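Local coordinates for ABC sugar transporter, periplasmic sugar binding protein (Legionella pneumophila subsp. pneumophila, PDB 3ROT) that probably binds a sugar in the periplasm and hands it to an ABC transporter for import, at residues 5-10 with 58-63; 77-82 with 100-105. All coordinates share one frame; numbering follows the deposited sequence.

Contact 1: residues 5-10 with 58-63; sequences KYYLIT and LATYPS
Tyr6 (chi1 -66°) and Tyr7 (chi1 -74°) share nearly the same first torsion, CG anti to the carbonyl carbon, but the alternation of the strand sets their rings on opposite sides of the sheet, and each reaches a different part of the turn 60-63. The Tyr7 ring meets that turn with its rim: Pro62 CB lies in the ring plane, 3.5 Å from Tyr7 CD2, and the proline side chain crosses the tyrosine at about a right angle. Further out, Tyr7 OH donates a hydrogen bond to Thr60 OG1 at 3.2 Å, the two side chains approaching from opposite directions. Thr60 OG1, set between its backbone N and carbonyl carbon, also bonds to the carbonyl oxygen of Ala57 one helical turn back, which fixes the hydroxyl that Tyr7 uses. Over one face of the Tyr7 ring, toward the rim, passes CE of Lys5, whose NZ makes a weak bond to Tyr7 OH.

Such a junction belongs to the beta-alpha-beta crossovers of the Rossmann-like periplasmic binding protein domain: helix 47-59 ends, Tyr61 takes up positive phi, and the chain turns into strand 64-67 alongside strand 5-9. Just before strand 64-67, Ser63 N donates to Lys5 O at 2.8 Å, one residue out of step with the regular parallel ladder, which follows in the backbone bonds of Tyr7 with Gly64 and Ala66.

Tyr6, meanwhile, offers a face. Ser63 CB sits over it in a CH-pi contact, 3.9 Å from the ring centroid, displaced toward the CE1-CZ bond, with Ser63 CB 3.5 Å from Tyr6 CZ. Asn262 ND2 hydrogen-bonds both Tyr6 OH and the backbone O of Ser63, tying the ring and the residue lying on it to one amide.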
loop_
_atom_site.group_PDB
_atom_site.type_symbol
_atom_site.label_atom_id
_atom_site.label_comp_id
_atom_site.label_asym_id
_atom_site.label_seq_id
_atom_site.Cartn_x
_atom_site.Cartn_y
_atom_site.Cartn_z
ATOM N N LYS A 5 17.286 16.329 -19.653
ATOM C CA LYS A 5 16.335 15.297 -19.237
ATOM C C LYS A 5 16.975 14.116 -18.511
ATOM O O LYS A 5 17.954 13.532 -18.976
ATOM C CB LYS A 5 15.556 14.787 -20.452
ATOM C CG LYS A 5 14.519 13.748 -20.095
ATOM C CD LYS A 5 13.570 14.261 -19.009
ATOM C CE LYS A 5 12.434 13.284 -18.746
ATOM N NZ LYS A 5 11.690 12.993 -20.000
ATOM N N TYR A 6 16.396 13.765 -17.369
ATOM C CA TYR A 6 16.888 12.649 -16.573
ATOM C C TYR A 6 15.754 11.691 -16.229
ATOM O O TYR A 6 14.588 12.087 -16.171
ATOM C CB TYR A 6 17.541 13.159 -15.283
ATOM C CG TYR A 6 18.806 13.952 -15.517
ATOM C CD1 TYR A 6 20.045 13.314 -15.652
ATOM C CD2 TYR A 6 18.760 15.340 -15.647
ATOM C CE1 TYR A 6 21.199 14.044 -15.910
ATOM C CE2 TYR A 6 19.906 16.072 -15.908
ATOM C CZ TYR A 6 21.121 15.423 -16.040
ATOM O OH TYR A 6 22.258 16.157 -16.309
ATOM N N TYR A 7 16.108 10.431 -15.994
ATOM C CA TYR A 7 15.127 9.402 -15.654
ATOM C C TYR A 7 15.500 8.658 -14.376
ATOM O O TYR A 7 16.676 8.394 -14.120
ATOM C CB TYR A 7 15.020 8.363 -16.774
ATOM C CG TYR A 7 14.286 8.815 -18.017
ATOM C CD1 TYR A 7 12.894 8.795 -18.075
ATOM C CD2 TYR A 7 14.986 9.228 -19.147
ATOM C CE1 TYR A 7 12.218 9.167 -19.236
ATOM C CE2 TYR A 7 14.318 9.606 -20.313
ATOM C CZ TYR A 7 12.939 9.568 -20.348
ATOM O OH TYR A 7 12.276 9.910 -21.505
ATOM N N LEU A 8 14.487 8.335 -13.580
ATOM C CA LEU A 8 14.672 7.553 -12.365
ATOM C C LEU A 8 13.729 6.376 -12.579
ATOM O O LEU A 8 12.511 6.535 -12.592
ATOM C CB LEU A 8 14.281 8.343 -11.106
ATOM C CG LEU A 8 14.196 7.538 -9.794
ATOM C CD1 LEU A 8 15.438 6.665 -9.616
ATOM C CD2 LEU A 8 14.040 8.490 -8.609
ATOM N N ILE A 9 14.296 5.194 -12.773
ATOM C CA ILE A 9 13.490 4.018 -13.034
ATOM C C ILE A 9 13.625 2.982 -11.925
ATOM O O ILE A 9 14.732 2.665 -11.493
ATOM C CB ILE A 9 13.893 3.426 -14.407
ATOM C CG1 ILE A 9 13.859 4.547 -15.458
ATOM C CG2 ILE A 9 12.952 2.290 -14.787
ATOM C CD1 ILE A 9 14.293 4.164 -16.866
ATOM N N THR A 10 12.491 2.469 -11.447
ATOM C CA THR A 10 12.498 1.466 -10.390
ATOM C C THR A 10 11.573 0.303 -10.720
ATOM O O THR A 10 10.857 0.327 -11.716
ATOM C CB THR A 10 12.077 2.062 -9.017
ATOM O OG1 THR A 10 10.708 2.481 -9.067
ATOM C CG2 THR A 10 12.968 3.254 -8.664
ATOM N N LEU A 58 15.824 5.031 -23.188
ATOM C CA LEU A 58 17.029 5.082 -24.020
ATOM C C LEU A 58 16.777 5.718 -25.380
ATOM O O LEU A 58 17.611 6.464 -25.880
ATOM C CB LEU A 58 17.600 3.676 -24.234
ATOM C CG LEU A 58 18.145 2.941 -23.010
ATOM C CD1 LEU A 58 18.679 1.576 -23.412
ATOM C CD2 LEU A 58 19.245 3.769 -22.385
ATOM N N ALA A 59 15.627 5.414 -25.974
ATOM C CA ALA A 59 15.268 5.949 -27.285
ATOM C C ALA A 59 15.253 7.473 -27.320
ATOM O O ALA A 59 15.490 8.080 -28.365
ATOM C CB ALA A 59 13.904 5.413 -27.706
ATOM N N THR A 60 14.973 8.093 -26.177
ATOM C CA THR A 60 14.913 9.549 -26.098
ATOM C C THR A 60 16.275 10.197 -25.899
ATOM O O THR A 60 16.375 11.418 -25.847
ATOM C CB THR A 60 14.000 10.010 -24.943
ATOM O OG1 THR A 60 14.576 9.611 -23.694
ATOM C CG2 THR A 60 12.612 9.399 -25.077
ATOM N N TYR A 61 17.320 9.380 -25.788
ATOM C CA TYR A 61 18.676 9.889 -25.579
ATOM C C TYR A 61 18.730 10.915 -24.441
ATOM O O TYR A 61 19.071 12.080 -24.658
ATOM C CB TYR A 61 19.212 10.516 -26.874
ATOM C CG TYR A 61 19.535 9.498 -27.943
ATOM C CD1 TYR A 61 20.737 8.786 -27.912
ATOM C CD2 TYR A 61 18.611 9.191 -28.944
ATOM C CE1 TYR A 61 21.010 7.787 -28.851
ATOM C CE2 TYR A 61 18.870 8.193 -29.885
ATOM C CZ TYR A 61 20.071 7.494 -29.832
ATOM O OH TYR A 61 20.323 6.488 -30.743
ATOM N N PRO A 62 18.391 10.491 -23.211
ATOM C CA PRO A 62 18.408 11.384 -22.049
ATOM C C PRO A 62 19.826 11.708 -21.573
ATOM O O PRO A 62 20.792 11.072 -21.989
ATOM C CB PRO A 62 17.617 10.596 -21.011
ATOM C CG PRO A 62 18.013 9.193 -21.311
ATOM C CD PRO A 62 17.920 9.147 -22.823
ATOM N N SER A 63 19.941 12.701 -20.702
ATOM C CA SER A 63 21.234 13.102 -20.159
ATOM C C SER A 63 21.764 12.053 -19.178
ATOM O O SER A 63 22.975 11.946 -18.959
ATOM C CB SER A 63 21.114 14.454 -19.450
ATOM O OG SER A 63 20.745 15.483 -20.357
#

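Contact 2: residues 77-82 with 100-105; sequences KSLQRA and TKNPYL
Backbones draw together at Leu79 and Pro103, whose CA atoms are 5.7 Å apart, where the irregular segment 100-105 passes one side of the helix. The CB of Leu79 is directed toward it, and the branches divide between two residues. Leu79 CD1 reaches Asn102 CB at 3.4 Å, while Leu79 CD2 lies 3.4 Å from Pro103 O. The torsion behind this fork places CG anti to the carbonyl carbon (chi1 -71°). Nearer the helix, Leu79 CB packs against Pro103 CD at 3.8 Å, and the proline CG rests close to the carbonyl of Leu79, so the ring lies against the helix backbone as well as its side chains.

In this Rossmann-like domain, helix 76-85 leads into strand 89-92, and segment 100-105 belongs to the long connection from that strand to its neighbour in the parallel sheet, 107-109. The loop therefore returns across the flank of the helix that precedes the first of these strands. Leu79 also touches Val89, joining the loop contact to the sheet, and on another side of the helix Arg81 forms a salt bridge and Ser78 a hydrogen bond with Glu55 of helix 47-59.

Gln80 supplies the polar link. Its chain, extended beyond CG, crosses Pro103, with Gln80 CG 3.9 Å from Pro103 CD, and carries the amide on to the loop backbone. There Gln80 NE2 donates to Lys101 O at 3.0 Å, almost straight at 168°. The acceptor lies nearly in the glutamine amide plane, whereas the donor is tilted 19° from the plane of the carbonyl.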
loop_
_atom_site.group_PDB
_atom_site.type_symbol
_atom_site.label_atom_id
_atom_site.label_comp_id
_atom_site.label_asym_id
_atom_site.label_seq_id
_atom_site.Cartn_x
_atom_site.Cartn_y
_atom_site.Cartn_z
ATOM N N LYS A 77 21.011 -6.680 -21.509
ATOM C CA LYS A 77 20.937 -6.111 -22.847
ATOM C C LYS A 77 20.659 -4.614 -22.831
ATOM O O LYS A 77 21.285 -3.855 -23.564
ATOM C CB LYS A 77 19.855 -6.822 -23.655
ATOM C CG LYS A 77 20.064 -6.730 -25.148
ATOM C CD LYS A 77 20.254 -8.118 -25.742
ATOM C CE LYS A 77 21.357 -8.881 -25.027
ATOM N NZ LYS A 77 21.492 -10.277 -25.541
ATOM N N SER A 78 19.713 -4.198 -21.999
ATOM C CA SER A 78 19.354 -2.789 -21.891
ATOM C C SER A 78 20.539 -1.968 -21.392
ATOM O O SER A 78 20.818 -0.886 -21.910
ATOM C CB SER A 78 18.175 -2.621 -20.932
ATOM O OG SER A 78 17.073 -3.411 -21.345
ATOM N N LEU A 79 21.230 -2.495 -20.383
ATOM C CA LEU A 79 22.389 -1.828 -19.808
ATOM C C LEU A 79 23.496 -1.701 -20.842
ATOM O O LEU A 79 24.117 -0.648 -20.974
ATOM C CB LEU A 79 22.900 -2.611 -18.597
ATOM C CG LEU A 79 21.984 -2.527 -17.373
ATOM C CD1 LEU A 79 22.511 -3.440 -16.271
ATOM C CD2 LEU A 79 21.900 -1.074 -16.891
ATOM N N GLN A 80 23.743 -2.786 -21.565
ATOM C CA GLN A 80 24.768 -2.787 -22.594
ATOM C C GLN A 80 24.396 -1.802 -23.696
ATOM O O GLN A 80 25.248 -1.067 -24.204
ATOM C CB GLN A 80 24.936 -4.199 -23.161
ATOM C CG GLN A 80 25.750 -5.110 -22.260
ATOM C CD GLN A 80 25.737 -6.551 -22.724
ATOM O OE1 GLN A 80 25.709 -6.828 -23.920
ATOM N NE2 GLN A 80 25.773 -7.481 -21.774
ATOM N N ARG A 81 23.120 -1.780 -24.057
ATOM C CA ARG A 81 22.651 -0.857 -25.086
ATOM C C ARG A 81 22.947 0.564 -24.620
ATOM O O ARG A 81 23.562 1.351 -25.343
ATOM C CB ARG A 81 21.145 -1.025 -25.310
ATOM C CG ARG A 81 20.557 -0.075 -26.345
ATOM C CD ARG A 81 19.041 -0.214 -26.428
ATOM N NE ARG A 81 18.426 0.922 -27.113
ATOM C CZ ARG A 81 17.115 1.157 -27.159
ATOM N NH1 ARG A 81 16.262 0.333 -26.559
ATOM N NH2 ARG A 81 16.653 2.220 -27.807
ATOM N N ALA A 82 22.510 0.886 -23.403
ATOM C CA ALA A 82 22.735 2.210 -22.841
ATOM C C ALA A 82 24.214 2.557 -22.894
ATOM O O ALA A 82 24.596 3.683 -23.229
ATOM C CB ALA A 82 22.250 2.252 -21.403
ATOM N N THR A 100 30.232 -6.438 -15.614
ATOM C CA THR A 100 30.822 -6.601 -16.939
ATOM C C THR A 100 29.644 -6.929 -17.845
ATOM O O THR A 100 29.513 -6.383 -18.936
ATOM C CB THR A 100 31.840 -7.760 -17.000
ATOM O OG1 THR A 100 31.193 -8.984 -16.642
ATOM C CG2 THR A 100 33.004 -7.506 -16.050
ATOM N N LYS A 101 28.769 -7.808 -17.356
ATOM C CA LYS A 101 27.575 -8.224 -18.086
ATOM C C LYS A 101 26.462 -7.194 -17.930
ATOM O O LYS A 101 25.636 -7.021 -18.828
ATOM C CB LYS A 101 27.094 -9.584 -17.569
ATOM C CG LYS A 101 28.161 -10.658 -17.660
ATOM C CD LYS A 101 27.722 -11.989 -17.053
ATOM C CE LYS A 101 26.730 -12.724 -17.937
ATOM N NZ LYS A 101 26.529 -14.131 -17.471
ATOM N N ASN A 102 26.449 -6.514 -16.784
ATOM C CA ASN A 102 25.439 -5.500 -16.487
ATOM C C ASN A 102 26.119 -4.173 -16.173
ATOM O O ASN A 102 26.165 -3.741 -15.021
ATOM C CB ASN A 102 24.586 -5.939 -15.290
ATOM C CG ASN A 102 23.903 -7.266 -15.521
ATOM O OD1 ASN A 102 24.327 -8.301 -15.001
ATOM N ND2 ASN A 102 22.844 -7.247 -16.315
ATOM N N PRO A 103 26.635 -3.496 -17.209
ATOM C CA PRO A 103 27.322 -2.215 -17.033
ATOM C C PRO A 103 26.486 -1.069 -16.478
ATOM O O PRO A 103 25.328 -0.876 -16.853
ATOM C CB PRO A 103 27.852 -1.916 -18.435
ATOM C CG PRO A 103 26.794 -2.501 -19.309
ATOM C CD PRO A 103 26.491 -3.819 -18.640
ATOM N N TYR A 104 27.100 -0.324 -15.566
ATOM C CA TYR A 104 26.511 0.854 -14.944
ATOM C C TYR A 104 27.727 1.556 -14.352
ATOM O O TYR A 104 28.743 0.913 -14.092
ATOM C CB TYR A 104 25.456 0.480 -13.880
ATOM C CG TYR A 104 25.962 -0.262 -12.657
ATOM C CD1 TYR A 104 26.546 0.426 -11.594
ATOM C CD2 TYR A 104 25.883 -1.652 -12.578
ATOM C CE1 TYR A 104 27.044 -0.241 -10.492
ATOM C CE2 TYR A 104 26.382 -2.334 -11.477
ATOM C CZ TYR A 104 26.965 -1.619 -10.437
ATOM O OH TYR A 104 27.494 -2.272 -9.359
ATOM N N LEU A 105 27.644 2.869 -14.164
ATOM C CA LEU A 105 28.784 3.615 -13.650
ATOM C C LEU A 105 29.076 3.371 -12.176
ATOM O O LEU A 105 30.119 2.806 -11.824
ATOM C CB LEU A 105 28.585 5.108 -13.912
ATOM C CG LEU A 105 28.568 5.518 -15.390
ATOM C CD1 LEU A 105 28.182 6.979 -15.493
ATOM C CD2 LEU A 105 29.937 5.282 -16.032
#

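In the fold
The two contacts come in series along the chain, contact 1 closing before contact 2 opens, and their centres lie about 14 Å apart on the same side of the chain's centre. Both serve the domain built on the six-stranded parallel sheet: contact 1 links neighbouring strands 5-9 and 64-67 at the end of helix 47-59, contact 2 lays a loop against one flank of helix 76-85, which precedes strand 89-92. Leu58 bridges them directly, its CD2 3.5 Å from Ala82 CB and its CD1 packed against Arg81. Successive crossover units thus lean on each other, so that helices 47-59 and 76-85 pack side by side, in a protein whose second domain has its own parallel sheet.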